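Local atomic coordinates of aldehyde dehydrogenase (Burkholderia cenocepacia, PDB entry 4O6R), a protein that probably oxidises aldehydes with NAD(P)+ as cofactor, as the aldehyde dehydrogenase family does, and has been seen to bind AMP. Residues A115-F120 / M161-K166; T136-Y141 / W483-G488; G351-T356 / I376-H381; Y370-T375 / F392-T397. All coordinates share one frame; numbering follows the deposited sequence.

Contact 1: A115-F120 / M161-K166; sequences ACFRYF and MFTSWK
Phe-117 and Ser-164 face each other where two helix segments run nearly parallel. The axes of 115-120 and 161-166 come within 8.5 Å at an angle of 15°, and Phe-117 CA and Ser-164 CA are 5.4 Å apart. The Phe-117 ring turns one face to Ser-164. Ser-164 CA sits over it, 3.7 Å from the ring centroid, in a CH-pi contact. Thr-163 O is 3.5 Å from Phe-117 CZ. Ser-164 OG stands between its own N and carbonyl carbon (chi1 71°). There Ser-164 OG bonds to Met-161 O at 2.7 Å, on a lone pair in the carbonyl plane. Cys-116 CB reaches Ser-164 OG at 3.3 Å. Cys-116 SG lies 3.9 Å from Trp-165 CD1, an oblique sulfur-aromatic contact. Leu-76, Leu-79 and Ile-83 of helix 69-85 also pack on Phe-117. A residue as small as Ser-164 here is consistent with the close approach of the axes. Its buried hydroxyl is satisfied within its own helix.

Contact 2: T136-Y141 / W483-G488; sequences TGFLNY and WVNVDG
Asn-140 sets CG anti to the backbone N (chi1 179°), which lays its amide on the Trp-483 indole. Asn-485 does likewise by Phe-138, while Trp-483 and Phe-138 turn CG beside their own N. The Asn-140 amide and the indole are stacked, the planes 14° apart, with Asn-140 ND2 3.6 Å from Trp-483 NE1. Asn-485 OD1 lies over one face of the Phe-138 ring, toward its rim, and Asn-485 CG is 3.6 Å from Phe-138 CE2. On the other sheet face, Leu-139 CB and Val-484 CB are 4.1 Å apart. Those two residues form the hydrogen-bonded pair, with Leu-139 N to Val-484 O at 2.9 Å and Val-484 N to Leu-139 O at 2.7 Å.

The strand pairing ends in a turn around Gly-137 O. Val-486 N donates to Gly-137 O at 2.8 Å. Asp-487 N donates to Gly-137 O at 2.8 Å too, and more nearly straight (172°). Gly-488 N bonds Asn-485 OD1 at 2.7 Å in an Asx motif.

Trp-483 and Val-484 continue the sheet into a strand of a neighbouring subunit. Asn-445 O of that subunit takes Asn-485 ND2, so the amide beside Phe-138 is fixed at both ends. Asn-140 OD1 bonds Ser-454 OG of that subunit, and its ND2 bonds Val-482 O and Ser-481 OG. This projecting antiparallel pair, formed by strands far apart in the chain, takes part in contacts between subunits.

Contact 3: G351-T356 / I376-H381; sequences GGRVLT and IVEAKH
An edge of the seven-stranded mixed sheet is formed here, where outermost strand 353-356 pairs antiparallel with strand 375-378. Arg-353 and Glu-378 make a hydrogen-bonded pair, with Arg-353 N to Glu-378 O at 2.9 Å and Glu-378 N to Arg-353 O at 2.8 Å. Leu-355 N then bonds Ile-376 O at 2.7 Å. Gly-351 ends the preceding helix as the C-prime residue of a Schellman motif, and after Gly-352 the chain enters the strand. On one sheet face Val-354 CG2 meets Val-377 CG2 at 4.1 Å. On the other, Thr-356 CG2 touches Ile-376 CD1 at 3.8 Å. Ile-376 is buried against Phe-309, Val-310 and Ala-313 of helix 302-315. The Arg-353 chain bends at chi3 (61°), and one guanidinium face lies on Leu-355 CD2. Arg-353 and Glu-378 run side by side, too far apart for a salt bridge. Glu-378 OE2 instead pairs with Arg-400. A water donates to Glu-378 OE1 at 2.7 Å and bonds weakly to Arg-353 NH1.

Contact 4: Y370-T375 / F392-T397; sequences YYVRPT and FGPFVT
Thr-375 and Pro-394 mark the tight part of this contact. Thr-375 N bonds Pro-394 O at 2.9 Å, and Val-396 N bonds Thr-375 O, also at 2.9 Å. Thr-375 O is also 3.3 Å from Phe-395 CA, in a CA-H...O contact. Thr-375 is thus gripped through both its N and its O. Its chi1 of -60° puts OG1 beside the backbone N and CG2 anti to it. This brings the methyl obliquely to the Phe-395 ring, with Thr-375 CG2 3.9 Å from Phe-395 CD2. Thr-375 OG1 turns back to Arg-373 O at 2.8 Å, with a weak bond from Gly-358 N as well. Val-372 CG1 packs on Pro-394 CG at 3.7 Å, and helix 334-349 covers Val-372 through Leu-337 and Leu-341.

The loose side is at Arg-373. Its CB points away from 392-397, and its side chain makes no contact with that segment. This partly exposed residue was modelled in two conformers.

Pro-394 is the centre of an inverse gamma turn that leads into strand 395-401. Thr-375 and Phe-395 form a parallel bridge, the start of the pairing of strands 375-378 and 395-401 inside the mixed sheet.

Contacts 3 and 4 are neighbours in the seven-stranded mixed sheet, their centres 13 Å apart. Strand 375-378 pairs with 353-356 on one side and with 395-401 on the other. Val-377 N lies 2.9 Å from Val-396 O, a probable hydrogen bond between the two contacts. Along the chain their segments alternate. Those of contacts 1 and 2 alternate too, and helix 159-172 follows strand 138-153. Contacts 3 and 4 are nested in the loop closed by contact 2, whose centre is about 67 Å from that of contact 3. Contact 2 lies on the sheet arm that reaches other subunits, contacts 3 and 4 on the seven-stranded sheet, and contact 1 between helices of the interior.

Contact 1: A115-F120 / M161-K166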
loop_
_atom_site.group_PDB
_atom_site.type_symbol
_atom_site.label_atom_id
_atom_site.label_comp_id
_atom_site.label_asym_id
_atom_site.label_seq_id
_atom_site.Cartn_x
_atom_site.Cartn_y
_atom_site.Cartn_z
ATOM N N ALA A 115 14.393 -11.339 -16.683
ATOM C CA ALA A 115 13.079 -10.903 -16.229
ATOM C C ALA A 115 13.127 -10.336 -14.825
ATOM O O ALA A 115 12.476 -9.337 -14.530
ATOM C CB ALA A 115 12.090 -12.057 -16.279
ATOM N N CYS A 116 13.908 -10.960 -13.957
ATOM C CA CYS A 116 14.005 -10.505 -12.575
ATOM C C CYS A 116 14.764 -9.185 -12.468
ATOM O O CYS A 116 14.317 -8.292 -11.777
ATOM C CB CYS A 116 14.643 -11.576 -11.696
ATOM S SG CYS A 116 14.610 -11.183 -9.920
ATOM N N PHE A 117 15.901 -9.043 -13.174
ATOM C CA PHE A 117 16.582 -7.765 -13.181
ATOM C C PHE A 117 15.653 -6.698 -13.790
ATOM O O PHE A 117 15.630 -5.583 -13.299
ATOM C CB PHE A 117 17.906 -7.823 -13.939
ATOM C CG PHE A 117 19.062 -8.354 -13.114
ATOM C CD1 PHE A 117 19.472 -7.706 -11.958
ATOM C CD2 PHE A 117 19.765 -9.479 -13.527
ATOM C CE1 PHE A 117 20.549 -8.186 -11.227
ATOM C CE2 PHE A 117 20.849 -9.951 -12.789
ATOM C CZ PHE A 117 21.239 -9.292 -11.639
ATOM N N ARG A 118 14.901 -7.037 -14.840
ATOM C CA ARG A 118 14.032 -6.044 -15.463
ATOM C C ARG A 118 12.934 -5.617 -14.487
ATOM O O ARG A 118 12.689 -4.430 -14.340
ATOM C CB ARG A 118 13.445 -6.529 -16.773
ATOM C CG ARG A 118 12.506 -5.527 -17.415
ATOM C CD ARG A 118 12.148 -5.933 -18.828
ATOM N NE ARG A 118 13.329 -5.993 -19.689
ATOM C CZ ARG A 118 13.827 -7.095 -20.246
ATOM N NH1 ARG A 118 13.263 -8.279 -20.053
ATOM N NH2 ARG A 118 14.901 -6.994 -21.048
ATOM N N TYR A 119 12.321 -6.585 -13.794
ATOM C CA TYR A 119 11.302 -6.265 -12.779
ATOM C C TYR A 119 11.860 -5.251 -11.773
ATOM O O TYR A 119 11.244 -4.228 -11.508
ATOM C CB TYR A 119 10.825 -7.528 -12.063
ATOM C CG TYR A 119 9.787 -7.269 -11.007
ATOM C CD1 TYR A 119 8.438 -7.274 -11.324
ATOM C CD2 TYR A 119 10.149 -7.022 -9.689
ATOM C CE1 TYR A 119 7.466 -7.070 -10.367
ATOM C CE2 TYR A 119 9.168 -6.825 -8.705
ATOM C CZ TYR A 119 7.832 -6.833 -9.057
ATOM O OH TYR A 119 6.842 -6.625 -8.100
ATOM N N PHE A 120 13.026 -5.562 -11.205
ATOM C CA PHE A 120 13.635 -4.695 -10.214
ATOM C C PHE A 120 14.129 -3.364 -10.732
ATOM O O PHE A 120 14.079 -2.372 -10.010
ATOM C CB PHE A 120 14.665 -5.439 -9.337
ATOM C CG PHE A 120 13.990 -6.308 -8.355
ATOM C CD1 PHE A 120 13.354 -5.742 -7.291
ATOM C CD2 PHE A 120 13.774 -7.650 -8.625
ATOM C CE1 PHE A 120 12.599 -6.492 -6.436
ATOM C CE2 PHE A 120 13.046 -8.421 -7.741
ATOM C CZ PHE A 120 12.459 -7.841 -6.641
ATOM N N MET A 161 20.458 -17.481 -12.163
ATOM C CA MET A 161 19.180 -16.916 -11.719
ATOM C C MET A 161 19.317 -16.229 -10.360
ATOM O O MET A 161 18.720 -15.176 -10.131
ATOM C CB MET A 161 18.115 -18.003 -11.670
ATOM C CG MET A 161 16.710 -17.548 -12.002
ATOM S SD MET A 161 15.652 -19.015 -12.122
ATOM C CE MET A 161 15.811 -19.637 -10.426
ATOM N N PHE A 162 20.111 -16.818 -9.473
ATOM C CA PHE A 162 20.304 -16.238 -8.142
ATOM C C PHE A 162 20.963 -14.881 -8.170
ATOM O O PHE A 162 20.716 -14.090 -7.259
ATOM C CB PHE A 162 21.115 -17.158 -7.217
ATOM C CG PHE A 162 20.364 -18.369 -6.753
ATOM C CD1 PHE A 162 19.018 -18.327 -6.533
ATOM C CD2 PHE A 162 21.037 -19.542 -6.516
ATOM C CE1 PHE A 162 18.336 -19.455 -6.119
ATOM C CE2 PHE A 162 20.377 -20.649 -6.078
ATOM C CZ PHE A 162 19.027 -20.616 -5.869
ATOM N N THR A 163 21.792 -14.588 -9.180
ATOM C CA THR A 163 22.346 -13.225 -9.292
ATOM C C THR A 163 21.238 -12.196 -9.314
ATOM O O THR A 163 21.329 -11.153 -8.654
ATOM C CB THR A 163 23.272 -12.991 -10.520
ATOM O OG1 THR A 163 22.551 -13.069 -11.756
ATOM C CG2 THR A 163 24.416 -13.998 -10.532
ATOM N N SER A 164 20.197 -12.483 -10.083
ATOM C CA SER A 164 19.062 -11.582 -10.214
ATOM C C SER A 164 18.173 -11.593 -8.974
ATOM O O SER A 164 17.755 -10.533 -8.505
ATOM C CB SER A 164 18.253 -11.901 -11.462
ATOM O OG SER A 164 17.524 -13.123 -11.339
ATOM N N TRP A 165 17.887 -12.761 -8.419
ATOM C CA TRP A 165 17.004 -12.811 -7.237
ATOM C C TRP A 165 17.580 -12.036 -6.040
ATOM O O TRP A 165 16.864 -11.373 -5.303
ATOM C CB TRP A 165 16.768 -14.249 -6.812
ATOM C CG TRP A 165 15.898 -15.047 -7.713
ATOM C CD1 TRP A 165 15.579 -14.803 -9.025
ATOM C CD2 TRP A 165 15.248 -16.265 -7.368
ATOM N NE1 TRP A 165 14.755 -15.804 -9.511
ATOM C CE2 TRP A 165 14.545 -16.711 -8.510
ATOM C CE3 TRP A 165 15.141 -16.997 -6.173
ATOM C CZ2 TRP A 165 13.735 -17.863 -8.490
ATOM C CZ3 TRP A 165 14.354 -18.165 -6.162
ATOM C CH2 TRP A 165 13.669 -18.576 -7.314
ATOM N N LYS A 166 18.886 -12.163 -5.864
ATOM C CA LYS A 166 19.616 -11.479 -4.808
ATOM C C LYS A 166 19.885 -10.007 -5.081
ATOM O O LYS A 166 19.528 -9.122 -4.280
ATOM C CB LYS A 166 20.956 -12.158 -4.631
ATOM C CG LYS A 166 20.858 -13.552 -4.088
ATOM C CD LYS A 166 20.434 -13.532 -2.655
ATOM C CE LYS A 166 19.376 -14.564 -2.455
ATOM N NZ LYS A 166 18.755 -14.421 -1.109
#

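Contact 2: T136-Y141 / W483-G488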
loop_
_atom_site.group_PDB
_atom_site.type_symbol
_atom_site.label_atom_id
_atom_site.label_comp_id
_atom_site.label_asym_id
_atom_site.label_seq_id
_atom_site.Cartn_x
_atom_site.Cartn_y
_atom_site.Cartn_z
ATOM N N THR A 136 -2.002 16.750 16.186
ATOM C CA THR A 136 -2.137 18.064 15.523
ATOM C C THR A 136 -0.864 18.902 15.618
ATOM O O THR A 136 -0.240 19.001 16.676
ATOM C CB THR A 136 -3.342 18.832 16.096
ATOM O OG1 THR A 136 -4.502 17.979 16.034
ATOM C CG2 THR A 136 -3.635 20.098 15.281
ATOM N N GLY A 137 -0.431 19.419 14.467
ATOM C CA GLY A 137 0.707 20.312 14.430
ATOM C C GLY A 137 2.037 19.629 14.186
ATOM O O GLY A 137 3.082 20.305 14.104
ATOM N N PHE A 138 2.009 18.297 14.080
ATOM C CA PHE A 138 3.203 17.519 13.742
ATOM C C PHE A 138 3.093 16.905 12.349
ATOM O O PHE A 138 2.021 16.435 11.953
ATOM C CB PHE A 138 3.415 16.397 14.751
ATOM C CG PHE A 138 3.751 16.867 16.121
ATOM C CD1 PHE A 138 2.743 17.171 17.028
ATOM C CD2 PHE A 138 5.064 16.986 16.521
ATOM C CE1 PHE A 138 3.058 17.586 18.303
ATOM C CE2 PHE A 138 5.375 17.401 17.792
ATOM C CZ PHE A 138 4.368 17.705 18.685
ATOM N N LEU A 139 4.202 16.918 11.616
ATOM C CA LEU A 139 4.346 16.197 10.383
ATOM C C LEU A 139 5.268 15.002 10.621
ATOM O O LEU A 139 6.378 15.173 11.107
ATOM C CB LEU A 139 4.996 17.077 9.346
ATOM C CG LEU A 139 5.333 16.389 8.034
ATOM C CD1 LEU A 139 4.050 15.931 7.349
ATOM C CD2 LEU A 139 6.124 17.316 7.140
ATOM N N ASN A 140 4.831 13.804 10.241
ATOM C CA ASN A 140 5.653 12.608 10.411
ATOM C C ASN A 140 5.739 11.837 9.119
ATOM O O ASN A 140 4.765 11.225 8.703
ATOM C CB ASN A 140 5.066 11.748 11.560
ATOM C CG ASN A 140 5.823 10.456 11.816
ATOM O OD1 ASN A 140 5.227 9.485 12.299
ATOM N ND2 ASN A 140 7.122 10.434 11.537
ATOM N N TYR A 141 6.881 11.928 8.446
ATOM C CA TYR A 141 7.099 11.163 7.225
ATOM C C TYR A 141 8.117 10.059 7.488
ATOM O O TYR A 141 9.049 10.227 8.300
ATOM C CB TYR A 141 7.550 12.052 6.070
ATOM C CG TYR A 141 8.870 12.824 6.209
ATOM C CD1 TYR A 141 8.935 14.083 6.822
ATOM C CD2 TYR A 141 10.035 12.309 5.688
ATOM C CE1 TYR A 141 10.148 14.802 6.900
ATOM C CE2 TYR A 141 11.242 13.000 5.767
ATOM C CZ TYR A 141 11.284 14.254 6.347
ATOM O OH TYR A 141 12.492 14.902 6.379
ATOM N N TRP A 483 10.083 13.385 12.318
ATOM C CA TRP A 483 8.990 14.176 12.907
ATOM C C TRP A 483 9.345 15.636 12.840
ATOM O O TRP A 483 10.437 16.023 13.313
ATOM C CB TRP A 483 8.796 13.861 14.387
ATOM C CG TRP A 483 8.227 12.531 14.709
ATOM C CD1 TRP A 483 8.863 11.326 14.624
ATOM C CD2 TRP A 483 6.923 12.259 15.235
ATOM N NE1 TRP A 483 8.032 10.319 15.059
ATOM C CE2 TRP A 483 6.824 10.855 15.408
ATOM C CE3 TRP A 483 5.815 13.058 15.528
ATOM C CZ2 TRP A 483 5.676 10.230 15.902
ATOM C CZ3 TRP A 483 4.653 12.437 16.028
ATOM C CH2 TRP A 483 4.601 11.014 16.195
ATOM N N VAL A 484 8.445 16.444 12.286
ATOM C CA VAL A 484 8.580 17.913 12.381
ATOM C C VAL A 484 7.497 18.506 13.281
ATOM O O VAL A 484 6.311 18.433 12.969
ATOM C CB VAL A 484 8.464 18.602 11.033
ATOM C CG1 VAL A 484 8.801 20.088 11.171
ATOM C CG2 VAL A 484 9.385 17.925 10.005
ATOM N N ASN A 485 7.924 19.150 14.358
ATOM C CA ASN A 485 6.994 19.904 15.174
ATOM C C ASN A 485 6.730 21.270 14.549
ATOM O O ASN A 485 7.477 22.207 14.789
ATOM C CB ASN A 485 7.548 20.081 16.572
ATOM C CG ASN A 485 6.556 20.767 17.484
ATOM O OD1 ASN A 485 5.464 21.119 17.057
ATOM N ND2 ASN A 485 6.946 20.974 18.738
ATOM N N VAL A 486 5.667 21.372 13.766
ATOM C CA VAL A 486 5.343 22.591 13.014
ATOM C C VAL A 486 4.565 23.534 13.927
ATOM O O VAL A 486 4.933 24.700 14.088
ATOM C CB VAL A 486 4.508 22.271 11.770
ATOM C CG1 VAL A 486 4.079 23.542 11.054
ATOM C CG2 VAL A 486 5.261 21.320 10.831
ATOM N N ASP A 487 3.493 23.015 14.523
ATOM C CA ASP A 487 2.637 23.787 15.441
ATOM C C ASP A 487 2.098 22.972 16.607
ATOM O O ASP A 487 0.950 23.181 17.051
ATOM C CB ASP A 487 1.440 24.332 14.671
ATOM C CG ASP A 487 1.780 25.535 13.885
ATOM O OD1 ASP A 487 2.286 26.506 14.484
ATOM O OD2 ASP A 487 1.528 25.525 12.663
ATOM N N GLY A 488 2.928 22.076 17.135
ATOM C CA GLY A 488 2.490 21.152 18.148
ATOM C C GLY A 488 2.172 21.786 19.479
ATOM O O GLY A 488 1.379 21.243 20.241
HETATM O O HOH W 1 -0.351 18.742 19.264
#

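Contact 3: G351-T356 / I376-H381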
loop_
_atom_site.group_PDB
_atom_site.type_symbol
_atom_site.label_atom_id
_atom_site.label_comp_id
_atom_site.label_asym_id
_atom_site.label_seq_id
_atom_site.Cartn_x
_atom_site.Cartn_y
_atom_site.Cartn_z
ATOM N N GLY A 351 12.786 -50.478 3.150
ATOM C CA GLY A 351 11.670 -51.196 2.543
ATOM C C GLY A 351 10.919 -50.395 1.497
ATOM O O GLY A 351 9.794 -50.724 1.170
ATOM N N GLY A 352 11.540 -49.342 0.978
ATOM C CA GLY A 352 10.969 -48.571 -0.113
ATOM C C GLY A 352 11.084 -49.382 -1.397
ATOM O O GLY A 352 11.966 -50.269 -1.517
ATOM N N ARG A 353 10.182 -49.103 -2.329
ATOM C CA ARG A 353 10.189 -49.758 -3.618
ATOM C C ARG A 353 10.693 -48.808 -4.668
ATOM O O ARG A 353 10.019 -47.796 -4.991
ATOM C CB ARG A 353 8.794 -50.246 -4.010
ATOM C CG ARG A 353 8.255 -51.275 -3.069
ATOM C CD ARG A 353 6.841 -51.612 -3.450
ATOM N NE ARG A 353 6.840 -52.146 -4.797
ATOM C CZ ARG A 353 5.885 -51.915 -5.676
ATOM N NH1 ARG A 353 4.836 -51.170 -5.358
ATOM N NH2 ARG A 353 5.978 -52.440 -6.882
ATOM N N VAL A 354 11.868 -49.121 -5.207
ATOM C CA VAL A 354 12.402 -48.340 -6.323
ATOM C C VAL A 354 11.673 -48.753 -7.611
ATOM O O VAL A 354 11.871 -49.855 -8.117
ATOM C CB VAL A 354 13.914 -48.512 -6.502
ATOM C CG1 VAL A 354 14.425 -47.593 -7.608
ATOM C CG2 VAL A 354 14.652 -48.179 -5.224
ATOM N N LEU A 355 10.827 -47.872 -8.122
ATOM C CA LEU A 355 9.982 -48.191 -9.279
ATOM C C LEU A 355 10.705 -47.949 -10.601
ATOM O O LEU A 355 10.413 -48.611 -11.584
ATOM C CB LEU A 355 8.680 -47.408 -9.213
ATOM C CG LEU A 355 7.838 -47.637 -7.955
ATOM C CD1 LEU A 355 6.551 -46.828 -7.988
ATOM C CD2 LEU A 355 7.521 -49.131 -7.832
ATOM N N THR A 356 11.647 -46.999 -10.618
ATOM C CA THR A 356 12.569 -46.823 -11.750
ATOM C C THR A 356 13.796 -46.069 -11.259
ATOM O O THR A 356 13.763 -45.409 -10.200
ATOM C CB THR A 356 11.934 -46.063 -12.940
ATOM O OG1 THR A 356 12.833 -46.082 -14.077
ATOM C CG2 THR A 356 11.644 -44.598 -12.586
ATOM N N ILE A 376 12.288 -42.963 -8.689
ATOM C CA ILE A 376 10.980 -42.943 -8.056
ATOM C C ILE A 376 10.914 -44.071 -7.032
ATOM O O ILE A 376 11.085 -45.237 -7.392
ATOM C CB ILE A 376 9.864 -43.136 -9.116
ATOM C CG1 ILE A 376 9.884 -42.008 -10.131
ATOM C CG2 ILE A 376 8.473 -43.201 -8.470
ATOM C CD1 ILE A 376 8.978 -42.282 -11.317
ATOM N N VAL A 377 10.643 -43.725 -5.771
ATOM C CA VAL A 377 10.609 -44.691 -4.690
ATOM C C VAL A 377 9.289 -44.582 -3.969
ATOM O O VAL A 377 8.936 -43.502 -3.500
ATOM C CB VAL A 377 11.708 -44.429 -3.637
ATOM C CG1 VAL A 377 11.559 -45.370 -2.468
ATOM C CG2 VAL A 377 13.076 -44.567 -4.255
ATOM N N GLU A 378 8.571 -45.694 -3.859
ATOM C CA GLU A 378 7.388 -45.714 -3.041
ATOM C C GLU A 378 7.781 -46.059 -1.612
ATOM O O GLU A 378 8.332 -47.136 -1.374
ATOM C CB GLU A 378 6.343 -46.658 -3.604
ATOM C CG GLU A 378 5.028 -46.547 -2.857
ATOM C CD GLU A 378 3.778 -46.743 -3.730
ATOM O OE1 GLU A 378 3.830 -47.212 -4.894
ATOM O OE2 GLU A 378 2.719 -46.426 -3.200
ATOM N N ALA A 379 7.515 -45.149 -0.668
ATOM C CA ALA A 379 7.967 -45.334 0.725
ATOM C C ALA A 379 6.985 -46.141 1.544
ATOM O O ALA A 379 5.780 -46.070 1.329
ATOM C CB ALA A 379 8.201 -44.011 1.410
ATOM N N LYS A 380 7.510 -46.895 2.500
ATOM C CA LYS A 380 6.671 -47.687 3.391
ATOM C C LYS A 380 5.900 -46.781 4.345
ATOM O O LYS A 380 4.747 -47.056 4.610
ATOM C CB LYS A 380 7.535 -48.720 4.129
ATOM C CG LYS A 380 6.802 -49.766 4.938
ATOM C CD LYS A 380 7.810 -50.659 5.657
ATOM C CE LYS A 380 7.131 -51.611 6.637
ATOM N NZ LYS A 380 8.119 -52.206 7.576
ATOM N N HIS A 381 6.514 -45.679 4.809
ATOM C CA HIS A 381 5.883 -44.706 5.732
ATOM C C HIS A 381 6.329 -43.252 5.452
ATOM O O HIS A 381 7.484 -43.016 4.995
ATOM C CB HIS A 381 6.255 -45.008 7.209
ATOM C CG HIS A 381 6.057 -46.439 7.644
ATOM N ND1 HIS A 381 4.813 -47.003 7.839
ATOM C CD2 HIS A 381 6.955 -47.391 8.002
ATOM C CE1 HIS A 381 4.949 -48.247 8.250
ATOM N NE2 HIS A 381 6.240 -48.510 8.360
HETATM O O HOH W 2 3.747 -48.922 -7.019
#

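Contact 4: Y370-T375 / F392-T397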
loop_
_atom_site.group_PDB
_atom_site.type_symbol
_atom_site.label_atom_id
_atom_site.label_comp_id
_atom_site.label_asym_id
_atom_site.label_seq_id
_atom_site.Cartn_x
_atom_site.Cartn_y
_atom_site.Cartn_z
ATOM N N TYR A 370 28.568 -36.883 -13.429
ATOM C CA TYR A 370 27.886 -37.116 -12.163
ATOM C C TYR A 370 26.415 -37.440 -12.396
ATOM O O TYR A 370 25.528 -36.828 -11.820
ATOM C CB TYR A 370 28.057 -35.919 -11.250
ATOM C CG TYR A 370 29.472 -35.401 -11.181
ATOM C CD1 TYR A 370 30.565 -36.265 -11.125
ATOM C CD2 TYR A 370 29.724 -34.027 -11.146
ATOM C CE1 TYR A 370 31.870 -35.762 -11.057
ATOM C CE2 TYR A 370 31.011 -33.532 -11.088
ATOM C CZ TYR A 370 32.074 -34.395 -11.027
ATOM O OH TYR A 370 33.330 -33.879 -10.949
ATOM N N TYR A 371 26.182 -38.461 -13.223
ATOM C CA TYR A 371 24.844 -38.793 -13.708
ATOM C C TYR A 371 24.113 -39.834 -12.874
ATOM O O TYR A 371 24.686 -40.870 -12.475
ATOM C CB TYR A 371 24.904 -39.321 -15.140
ATOM C CG TYR A 371 25.283 -38.300 -16.193
ATOM C CD1 TYR A 371 24.304 -37.489 -16.796
ATOM C CD2 TYR A 371 26.598 -38.155 -16.604
ATOM C CE1 TYR A 371 24.649 -36.556 -17.758
ATOM C CE2 TYR A 371 26.937 -37.240 -17.587
ATOM C CZ TYR A 371 25.971 -36.441 -18.151
ATOM O OH TYR A 371 26.315 -35.544 -19.142
ATOM N N VAL A 372 22.834 -39.572 -12.646
ATOM C CA VAL A 372 21.940 -40.563 -12.077
ATOM C C VAL A 372 20.594 -40.508 -12.801
ATOM O O VAL A 372 20.145 -39.436 -13.218
ATOM C CB VAL A 372 21.824 -40.395 -10.547
ATOM C CG1 VAL A 372 21.220 -39.071 -10.162
ATOM C CG2 VAL A 372 21.021 -41.528 -9.937
ATOM N N ARG A 373 19.965 -41.659 -12.972
ATOM C CA ARG A 373 18.679 -41.724 -13.645
ATOM C C ARG A 373 17.560 -41.182 -12.756
ATOM O O ARG A 373 17.674 -41.210 -11.542
ATOM C CB ARG A 373 18.343 -43.160 -14.038
ATOM C CG ARG A 373 19.301 -43.734 -15.077
ATOM C CD ARG A 373 18.960 -45.174 -15.412
ATOM N NE ARG A 373 18.719 -45.937 -14.195
ATOM C CZ ARG A 373 19.496 -46.905 -13.723
ATOM N NH1 ARG A 373 19.144 -47.478 -12.578
ATOM N NH2 ARG A 373 20.596 -47.332 -14.389
ATOM N N PRO A 374 16.492 -40.672 -13.372
ATOM C CA PRO A 374 15.314 -40.258 -12.606
ATOM C C PRO A 374 14.852 -41.415 -11.747
ATOM O O PRO A 374 14.714 -42.535 -12.244
ATOM C CB PRO A 374 14.278 -39.924 -13.684
ATOM C CG PRO A 374 15.081 -39.575 -14.888
ATOM C CD PRO A 374 16.341 -40.412 -14.817
ATOM N N THR A 375 14.676 -41.150 -10.464
ATOM C CA THR A 375 14.453 -42.187 -9.471
ATOM C C THR A 375 13.116 -41.926 -8.748
ATOM O O THR A 375 12.841 -40.802 -8.325
ATOM C CB THR A 375 15.626 -42.219 -8.493
ATOM O OG1 THR A 375 16.839 -42.508 -9.204
ATOM C CG2 THR A 375 15.433 -43.259 -7.451
ATOM N N PHE A 392 17.582 -33.707 -2.795
ATOM C CA PHE A 392 18.068 -32.616 -3.683
ATOM C C PHE A 392 18.580 -33.184 -5.004
ATOM O O PHE A 392 19.472 -32.611 -5.606
ATOM C CB PHE A 392 19.168 -31.771 -2.997
ATOM C CG PHE A 392 19.235 -30.338 -3.468
ATOM C CD1 PHE A 392 18.213 -29.461 -3.187
ATOM C CD2 PHE A 392 20.339 -29.861 -4.158
ATOM C CE1 PHE A 392 18.274 -28.133 -3.585
ATOM C CE2 PHE A 392 20.414 -28.528 -4.572
ATOM C CZ PHE A 392 19.381 -27.666 -4.288
ATOM N N GLY A 393 18.013 -34.304 -5.440
ATOM C CA GLY A 393 18.398 -34.941 -6.718
ATOM C C GLY A 393 17.117 -35.308 -7.439
ATOM O O GLY A 393 16.007 -34.989 -6.937
ATOM N N PRO A 394 17.240 -35.992 -8.592
ATOM C CA PRO A 394 16.070 -36.291 -9.412
ATOM C C PRO A 394 15.400 -37.514 -8.814
ATOM O O PRO A 394 15.450 -38.599 -9.380
ATOM C CB PRO A 394 16.672 -36.598 -10.784
ATOM C CG PRO A 394 18.021 -37.178 -10.469
ATOM C CD PRO A 394 18.491 -36.416 -9.242
ATOM N N PHE A 395 14.815 -37.318 -7.637
ATOM C CA PHE A 395 14.477 -38.406 -6.741
ATOM C C PHE A 395 13.167 -38.051 -6.070
ATOM O O PHE A 395 13.108 -37.103 -5.338
ATOM C CB PHE A 395 15.608 -38.541 -5.697
ATOM C CG PHE A 395 15.454 -39.673 -4.728
ATOM C CD1 PHE A 395 14.405 -39.700 -3.807
ATOM C CD2 PHE A 395 16.402 -40.684 -4.667
ATOM C CE1 PHE A 395 14.289 -40.741 -2.905
ATOM C CE2 PHE A 395 16.302 -41.709 -3.742
ATOM C CZ PHE A 395 15.245 -41.754 -2.858
ATOM N N VAL A 396 12.115 -38.804 -6.341
ATOM C CA VAL A 396 10.807 -38.505 -5.739
ATOM C C VAL A 396 10.312 -39.668 -4.879
ATOM O O VAL A 396 10.473 -40.830 -5.238
ATOM C CB VAL A 396 9.769 -38.070 -6.816
ATOM C CG1 VAL A 396 9.583 -39.150 -7.877
ATOM C CG2 VAL A 396 8.444 -37.641 -6.171
ATOM N N THR A 397 9.777 -39.324 -3.716
ATOM C CA THR A 397 9.219 -40.281 -2.788
ATOM C C THR A 397 7.694 -40.235 -2.827
ATOM O O THR A 397 7.094 -39.170 -2.691
ATOM C CB THR A 397 9.717 -40.018 -1.373
ATOM O OG1 THR A 397 11.157 -40.061 -1.376
ATOM C CG2 THR A 397 9.155 -41.076 -0.405
#